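Local coordinates for uncharacterized protein SPO1766 (Silicibacter pomeroyi, PDB 3DNX) that is of unknown function but, being related to the DNA repair protein MmcB and belonging to the PDDEXK nuclease-like clan, may act on DNA, at residues R15-V20 and V43-L48; A70-Y75 and A97-L102. All coordinates share one frame; numbering follows the deposited sequence.

Overall arrangement
Contact 1 is complete in the chain before contact 2 begins, and both involve one mixed sheet. Contact 1 lays helix 12-26 against strand 43-48, its centre about 4 Å from the centre of the chain, against about 12 Å for contact 2, where the loop after helix 63-68 meets the residues just before strand 100-104. The two centres are 14 Å apart, yet the contacts touch directly: Val43 CG1 packs on Tyr75 CD2 at 3.6 Å. A sodium ion is bound by Cys59 and Asp65. The side chain of Ala17 in contact 1 comes within about 8 Å of a bound sodium, and that of Trp72 in contact 2 within about 11 Å.

Contact 1: residues R15-V20 and V43-L48; sequences RLARGV and VDVMGL
Val45 meets helix 12-26 with both arms of its isopropyl group, one for Ala17 and one for Val20. CG2 lies beside the backbone N of Val45 and runs up against Ala17, 3.6 Å from CB of Ala17. The other branch, Val45 CG1, is anti to the backbone N (chi1 176°) and faces the next turn of the helix, where Val20 CG1 stands 4.3 Å from it. Ala17 and Val20, three apart on one helical face, each take one branch of the valine. At Ala17 the backbones are nearest, its CA 6.5 Å from CA of Val45, consistent with the small side chain there. Arg18, whose CB points away from the strand, gives NH2 to the carbonyl of Ala106.

Just before Val45 the chain turns a corner at Asp44, which hydrogen-bonds through its backbone N to Glu58 and through OD2 to the backbone N of Cys59, a sodium ligand. Asp44 and Glu58 fit the acidic positions of the PDDEXK signature, though no activity is established here. Across the interface itself there is no hydrogen bond or charge pair; between these two segments the contact is purely apolar, methyl groups buried against methyl groups.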
ATOM      1  N   ARG A  15      19.716   1.123   5.728  1.00 38.76           N
ATOM      2  CA  ARG A  15      20.484   0.379   4.739  1.00 37.01           C
ATOM      3  C   ARG A  15      20.051  -1.071   4.712  1.00 34.65           C
ATOM      4  O   ARG A  15      19.736  -1.607   3.659  1.00 34.81           O
ATOM      5  CB  ARG A  15      21.981   0.509   5.057  1.00 37.53           C
ATOM      6  CG  ARG A  15      22.616   1.837   4.599  1.00 38.59           C
ATOM      7  CD  ARG A  15      24.103   1.852   4.893  1.00 40.97           C
ATOM      8  NE  ARG A  15      24.819   2.897   4.162  1.00 43.25           N
ATOM      9  CZ  ARG A  15      25.485   2.739   3.008  1.00 44.47           C
ATOM     10  NH1 ARG A  15      26.106   3.785   2.473  1.00 45.36           N
ATOM     11  NH2 ARG A  15      25.551   1.564   2.378  1.00 44.66           N
ATOM     12  N   LEU A  16      20.050  -1.707   5.881  1.00 32.91           N
ATOM     13  CA  LEU A  16      19.604  -3.091   5.991  1.00 32.29           C
ATOM     14  C   LEU A  16      18.178  -3.219   5.454  1.00 31.74           C
ATOM     15  O   LEU A  16      17.907  -4.131   4.690  1.00 32.08           O
ATOM     16  CB  LEU A  16      19.674  -3.604   7.444  1.00 32.92           C
ATOM     17  CG  LEU A  16      21.048  -3.649   8.125  1.00 32.94           C
ATOM     18  CD1 LEU A  16      20.912  -3.924   9.640  1.00 32.58           C
ATOM     19  CD2 LEU A  16      21.892  -4.707   7.465  1.00 33.66           C
ATOM     20  N   ALA A  17      17.295  -2.274   5.809  1.00 30.28           N
ATOM     21  CA  ALA A  17      15.919  -2.373   5.395  1.00 30.35           C
ATOM     22  C   ALA A  17      15.785  -2.287   3.851  1.00 29.01           C
ATOM     23  O   ALA A  17      14.855  -2.846   3.268  1.00 29.67           O
ATOM     24  CB  ALA A  17      15.068  -1.301   6.053  1.00 28.79           C
ATOM     25  N   ARG A  18      16.659  -1.507   3.230  1.00 29.40           N
ATOM     26  CA  ARG A  18      16.681  -1.433   1.743  1.00 29.83           C
ATOM     27  C   ARG A  18      16.966  -2.744   1.118  1.00 29.24           C
ATOM     28  O   ARG A  18      16.240  -3.173   0.224  1.00 29.13           O
ATOM     29  CB  ARG A  18      17.689  -0.380   1.271  1.00 30.37           C
ATOM     30  CG  ARG A  18      17.614  -0.001  -0.227  1.00 33.54           C
ATOM     31  CD  ARG A  18      18.730   1.032  -0.371  1.00 39.34           C
ATOM     32  NE  ARG A  18      18.794   1.733  -1.616  1.00 41.73           N
ATOM     33  CZ  ARG A  18      19.716   1.537  -2.551  1.00 45.31           C
ATOM     34  NH1 ARG A  18      19.681   2.303  -3.638  1.00 45.52           N
ATOM     35  NH2 ARG A  18      20.653   0.591  -2.433  1.00 44.25           N
ATOM     36  N   GLY A  19      17.981  -3.433   1.636  1.00 30.12           N
ATOM     37  CA  GLY A  19      18.345  -4.759   1.130  1.00 29.24           C
ATOM     38  C   GLY A  19      17.308  -5.784   1.404  1.00 29.52           C
ATOM     39  O   GLY A  19      16.952  -6.582   0.521  1.00 28.36           O
ATOM     40  N   VAL A  20      16.702  -5.713   2.598  1.00 28.25           N
ATOM     41  CA  VAL A  20      15.611  -6.615   2.915  1.00 27.59           C
ATOM     42  C   VAL A  20      14.424  -6.454   1.945  1.00 28.51           C
ATOM     43  O   VAL A  20      13.868  -7.473   1.438  1.00 28.26           O
ATOM     44  CB  VAL A  20      15.137  -6.447   4.417  1.00 26.92           C
ATOM     45  CG1 VAL A  20      13.885  -7.268   4.657  1.00 28.67           C
ATOM     46  CG2 VAL A  20      16.260  -6.861   5.397  1.00 28.70           C
ATOM     47  N   VAL A  43       7.759  -1.622  14.023  1.00 29.25           N
ATOM     48  CA  VAL A  43       8.631  -2.636  13.471  1.00 29.29           C
ATOM     49  C   VAL A  43       9.399  -2.061  12.283  1.00 29.28           C
ATOM     50  O   VAL A  43       8.874  -1.268  11.524  1.00 28.16           O
ATOM     51  CB  VAL A  43       7.876  -3.947  13.074  1.00 30.38           C
ATOM     52  CG1 VAL A  43       6.953  -4.468  14.204  1.00 30.15           C
ATOM     53  CG2 VAL A  43       7.148  -3.797  11.818  1.00 31.10           C
ATOM     54  N   ASP A  44      10.649  -2.482  12.129  1.00 28.82           N
ATOM     55  CA  ASP A  44      11.550  -1.885  11.123  1.00 28.90           C
ATOM     56  C   ASP A  44      11.104  -2.163   9.680  1.00 29.20           C
ATOM     57  O   ASP A  44      11.072  -1.252   8.860  1.00 28.96           O
ATOM     58  CB  ASP A  44      12.969  -2.402  11.340  1.00 29.05           C
ATOM     59  CG  ASP A  44      13.555  -1.961  12.684  1.00 29.68           C
ATOM     60  OD1 ASP A  44      13.120  -0.916  13.214  1.00 28.41           O
ATOM     61  OD2 ASP A  44      14.458  -2.679  13.164  1.00 29.44           O
ATOM     62  N   VAL A  45      10.757  -3.419   9.406  1.00 29.53           N
ATOM     63  CA  VAL A  45      10.161  -3.787   8.144  1.00 29.37           C
ATOM     64  C   VAL A  45       8.998  -4.737   8.411  1.00 29.29           C
ATOM     65  O   VAL A  45       9.133  -5.710   9.164  1.00 28.58           O
ATOM     66  CB  VAL A  45      11.178  -4.437   7.179  1.00 30.24           C
ATOM     67  CG1 VAL A  45      10.477  -4.912   5.877  1.00 29.49           C
ATOM     68  CG2 VAL A  45      12.287  -3.450   6.838  1.00 29.51           C
HETATM   69  N   MSE A  46       7.856  -4.442   7.777  1.00 28.21           N
HETATM   70  CA  MSE A  46       6.787  -5.425   7.670  1.00 28.70           C
HETATM   71  C   MSE A  46       6.730  -5.948   6.257  1.00 29.05           C
HETATM   72  O   MSE A  46       6.702  -5.143   5.320  1.00 28.30           O
HETATM   73  CB  MSE A  46       5.434  -4.852   8.092  1.00 27.94           C
HETATM   74  CG  MSE A  46       4.300  -5.943   8.006  1.00 31.25           C
HETATM   75 SE   MSE A  46       2.545  -5.452   8.524  0.65 32.79          SE
HETATM   76  CE  MSE A  46       1.469  -6.470   7.191  1.00 36.03           C
ATOM     77  N   GLY A  47       6.718  -7.282   6.112  1.00 29.66           N
ATOM     78  CA  GLY A  47       6.562  -7.922   4.805  1.00 29.92           C
ATOM     79  C   GLY A  47       5.192  -8.535   4.670  1.00 30.19           C
ATOM     80  O   GLY A  47       4.660  -9.099   5.646  1.00 29.23           O
ATOM     81  N   LEU A  48       4.599  -8.405   3.465  1.00 30.88           N
ATOM     82  CA  LEU A  48       3.321  -8.971   3.150  1.00 31.78           C
ATOM     83  C   LEU A  48       3.440  -9.896   1.937  1.00 32.94           C
ATOM     84  O   LEU A  48       3.876  -9.473   0.837  1.00 32.14           O
ATOM     85  CB  LEU A  48       2.291  -7.876   2.884  1.00 31.03           C
ATOM     86  CG  LEU A  48       0.910  -8.308   2.429  1.00 32.51           C
ATOM     87  CD1 LEU A  48       0.209  -9.151   3.515  1.00 29.99           C
ATOM     88  CD2 LEU A  48       0.043  -7.073   1.994  1.00 29.43           C
TER

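Contact 2: residues A70-Y75 and A97-L102; sequences AKWQGY and AESGLL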
ATOM      1  N   ALA A  70      15.083  -5.467  23.611  1.00 37.94           N
ATOM      2  CA  ALA A  70      14.870  -6.502  24.661  1.00 38.18           C
ATOM      3  C   ALA A  70      13.440  -7.083  24.745  1.00 37.68           C
ATOM      4  O   ALA A  70      13.261  -8.260  25.067  1.00 37.88           O
ATOM      5  CB  ALA A  70      15.293  -5.965  26.026  1.00 37.97           C
ATOM      6  N   LYS A  71      12.436  -6.267  24.429  1.00 36.84           N
ATOM      7  CA  LYS A  71      11.032  -6.713  24.431  1.00 35.73           C
ATOM      8  C   LYS A  71      10.578  -7.288  23.063  1.00 34.00           C
ATOM      9  O   LYS A  71       9.381  -7.301  22.785  1.00 33.51           O
ATOM     10  CB  LYS A  71      10.087  -5.556  24.843  1.00 36.00           C
ATOM     11  CG  LYS A  71      10.485  -4.789  26.113  1.00 36.85           C
ATOM     12  CD  LYS A  71      10.484  -5.666  27.385  1.00 38.26           C
ATOM     13  CE  LYS A  71      10.804  -4.841  28.630  1.00 39.01           C
ATOM     14  NZ  LYS A  71      10.154  -5.332  29.894  1.00 39.85           N
ATOM     15  N   TRP A  72      11.527  -7.792  22.258  1.00 31.74           N
ATOM     16  CA  TRP A  72      11.258  -8.289  20.901  1.00 30.62           C
ATOM     17  C   TRP A  72      10.221  -9.407  20.879  1.00 29.24           C
ATOM     18  O   TRP A  72       9.536  -9.590  19.879  1.00 28.58           O
ATOM     19  CB  TRP A  72      12.558  -8.790  20.199  1.00 30.33           C
ATOM     20  CG  TRP A  72      13.143 -10.005  20.843  1.00 29.23           C
ATOM     21  CD1 TRP A  72      14.023 -10.043  21.891  1.00 29.94           C
ATOM     22  CD2 TRP A  72      12.861 -11.373  20.509  1.00 28.17           C
ATOM     23  NE1 TRP A  72      14.286 -11.352  22.247  1.00 27.93           N
ATOM     24  CE2 TRP A  72      13.588 -12.188  21.416  1.00 29.02           C
ATOM     25  CE3 TRP A  72      12.037 -11.985  19.567  1.00 30.65           C
ATOM     26  CZ2 TRP A  72      13.523 -13.588  21.393  1.00 28.93           C
ATOM     27  CZ3 TRP A  72      11.978 -13.381  19.533  1.00 31.23           C
ATOM     28  CH2 TRP A  72      12.725 -14.166  20.433  1.00 29.10           C
ATOM     29  N   GLN A  73      10.145 -10.197  21.943  1.00 28.41           N
ATOM     30  CA  GLN A  73       9.119 -11.240  21.981  1.00 28.68           C
ATOM     31  C   GLN A  73       7.694 -10.657  21.828  1.00 27.89           C
ATOM     32  O   GLN A  73       6.807 -11.364  21.375  1.00 27.19           O
ATOM     33  CB  GLN A  73       9.245 -12.118  23.203  1.00 29.10           C
ATOM     34  CG  GLN A  73      10.238 -13.246  22.950  1.00 32.33           C
ATOM     35  CD  GLN A  73      10.863 -13.758  24.199  1.00 36.45           C
ATOM     36  OE1 GLN A  73      10.651 -14.905  24.590  1.00 39.10           O
ATOM     37  NE2 GLN A  73      11.650 -12.907  24.857  1.00 40.07           N
ATOM     38  N   GLY A  74       7.520  -9.371  22.151  1.00 27.12           N
ATOM     39  CA  GLY A  74       6.250  -8.668  21.943  1.00 27.41           C
ATOM     40  C   GLY A  74       5.846  -8.467  20.501  1.00 27.35           C
ATOM     41  O   GLY A  74       4.657  -8.216  20.216  1.00 27.03           O
ATOM     42  N   TYR A  75       6.810  -8.561  19.584  1.00 26.61           N
ATOM     43  CA  TYR A  75       6.491  -8.516  18.170  1.00 26.99           C
ATOM     44  C   TYR A  75       5.836  -9.796  17.651  1.00 27.21           C
ATOM     45  O   TYR A  75       5.174  -9.775  16.623  1.00 26.79           O
ATOM     46  CB  TYR A  75       7.719  -8.257  17.311  1.00 27.27           C
ATOM     47  CG  TYR A  75       8.462  -6.975  17.557  1.00 27.75           C
ATOM     48  CD1 TYR A  75       9.811  -7.002  17.903  1.00 28.90           C
ATOM     49  CD2 TYR A  75       7.848  -5.732  17.400  1.00 30.26           C
ATOM     50  CE1 TYR A  75      10.534  -5.837  18.098  1.00 29.21           C
ATOM     51  CE2 TYR A  75       8.576  -4.537  17.604  1.00 29.26           C
ATOM     52  CZ  TYR A  75       9.911  -4.604  17.959  1.00 31.18           C
ATOM     53  OH  TYR A  75      10.666  -3.473  18.168  1.00 29.57           O
ATOM     54  N   ALA A  97      17.816 -18.300  19.051  1.00 39.21           N
ATOM     55  CA  ALA A  97      17.846 -19.456  18.176  1.00 40.64           C
ATOM     56  C   ALA A  97      16.538 -19.689  17.433  1.00 41.69           C
ATOM     57  O   ALA A  97      16.550 -20.203  16.317  1.00 43.45           O
ATOM     58  CB  ALA A  97      18.171 -20.675  18.996  1.00 40.53           C
ATOM     59  N   GLU A  98      15.432 -19.312  18.066  1.00 42.61           N
ATOM     60  CA  GLU A  98      14.060 -19.557  17.580  0.50 43.01           C
ATOM     61  C   GLU A  98      13.630 -18.609  16.461  1.00 42.97           C
ATOM     62  O   GLU A  98      12.654 -18.870  15.761  1.00 45.71           O
ATOM     63  CB  GLU A  98      13.054 -19.484  18.747  0.50 42.81           C
ATOM     64  CG  GLU A  98      13.339 -18.405  19.839  0.50 43.53           C
ATOM     65  CD  GLU A  98      14.562 -18.729  20.729  0.50 42.38           C
ATOM     66  OE1 GLU A  98      14.961 -19.901  20.817  0.50 44.03           O
ATOM     67  OE2 GLU A  98      15.142 -17.804  21.315  0.50 42.48           O
ATOM     68  N   SER A  99      14.345 -17.500  16.315  1.00 41.41           N
ATOM     69  CA  SER A  99      14.059 -16.496  15.313  1.00 40.17           C
ATOM     70  C   SER A  99      14.569 -16.843  13.919  1.00 37.08           C
ATOM     71  O   SER A  99      15.511 -17.604  13.742  1.00 35.17           O
ATOM     72  CB  SER A  99      14.707 -15.194  15.755  1.00 40.72           C
ATOM     73  OG  SER A  99      14.159 -14.826  17.022  1.00 45.53           O
ATOM     74  N   GLY A 100      13.915 -16.287  12.920  1.00 34.07           N
ATOM     75  CA  GLY A 100      14.450 -16.274  11.576  1.00 32.64           C
ATOM     76  C   GLY A 100      15.605 -15.288  11.450  1.00 31.97           C
ATOM     77  O   GLY A 100      15.803 -14.447  12.322  1.00 29.99           O
ATOM     78  N   LEU A 101      16.397 -15.434  10.375  1.00 31.37           N
ATOM     79  CA  LEU A 101      17.567 -14.603  10.211  1.00 31.04           C
ATOM     80  C   LEU A 101      17.865 -14.325   8.764  1.00 30.64           C
ATOM     81  O   LEU A 101      17.991 -15.256   7.939  1.00 30.06           O
ATOM     82  CB  LEU A 101      18.805 -15.269  10.884  1.00 30.97           C
ATOM     83  CG  LEU A 101      20.159 -14.511  10.827  1.00 32.31           C
ATOM     84  CD1 LEU A 101      20.111 -13.155  11.549  1.00 31.26           C
ATOM     85  CD2 LEU A 101      21.331 -15.372  11.449  1.00 30.70           C
ATOM     86  N   LEU A 102      18.064 -13.039   8.466  1.00 30.07           N
ATOM     87  CA  LEU A 102      18.580 -12.618   7.185  1.00 30.81           C
ATOM     88  C   LEU A 102      19.907 -11.951   7.395  1.00 30.99           C
ATOM     89  O   LEU A 102      20.103 -11.240   8.382  1.00 30.71           O
ATOM     90  CB  LEU A 102      17.660 -11.596   6.462  1.00 32.25           C
ATOM     91  CG  LEU A 102      16.309 -12.065   5.924  1.00 32.98           C
ATOM     92  CD1 LEU A 102      15.313 -12.091   7.043  1.00 36.62           C
ATOM     93  CD2 LEU A 102      15.830 -11.148   4.855  1.00 33.97           C
TER
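This is a small, partly buried contact in which Trp72, in the loop between helix 63-68 and strand 81-86, reaches across to Glu98 and Ser99, where the chain enters strand 100-104. The six-membered end of the indole does the touching. Ser99 OG comes in obliquely, 3.6 Å from Trp72 CZ3 and 3.8 Å from CH2 of the same ring. The Ser99 hydroxyl is set there by a chi1 of -60°, beside the backbone N of Ser99. At the rim, near the ring plane, Glu98 CG lies 4.3 Å from Trp72 CH2; Glu98 has two conformers, so this outer touch is less certain. No hydrogen bond joins the two segments.

Trp72 holds CG between its own backbone N and carbonyl carbon (chi1 66°), a setting that carries the indole across to Glu98 and Ser99. CG of Gln73 sits 3.5 Å above one face of the Trp72 ring, displaced toward its edge. From strand 81-86, Trp84 makes an edge-to-face pair with Trp72, and Tyr82 meets it with the ring planes at about 25°. Ser99 packs on both of these aromatics as well.

Strand 54-59, helix 63-68 and strand 81-86 form a beta-alpha-beta crossover between adjacent parallel strands, consistent with the PDDEXK core; Trp72 packs its return loop on the residues that lead into strand 100-104, the next strand of the sheet.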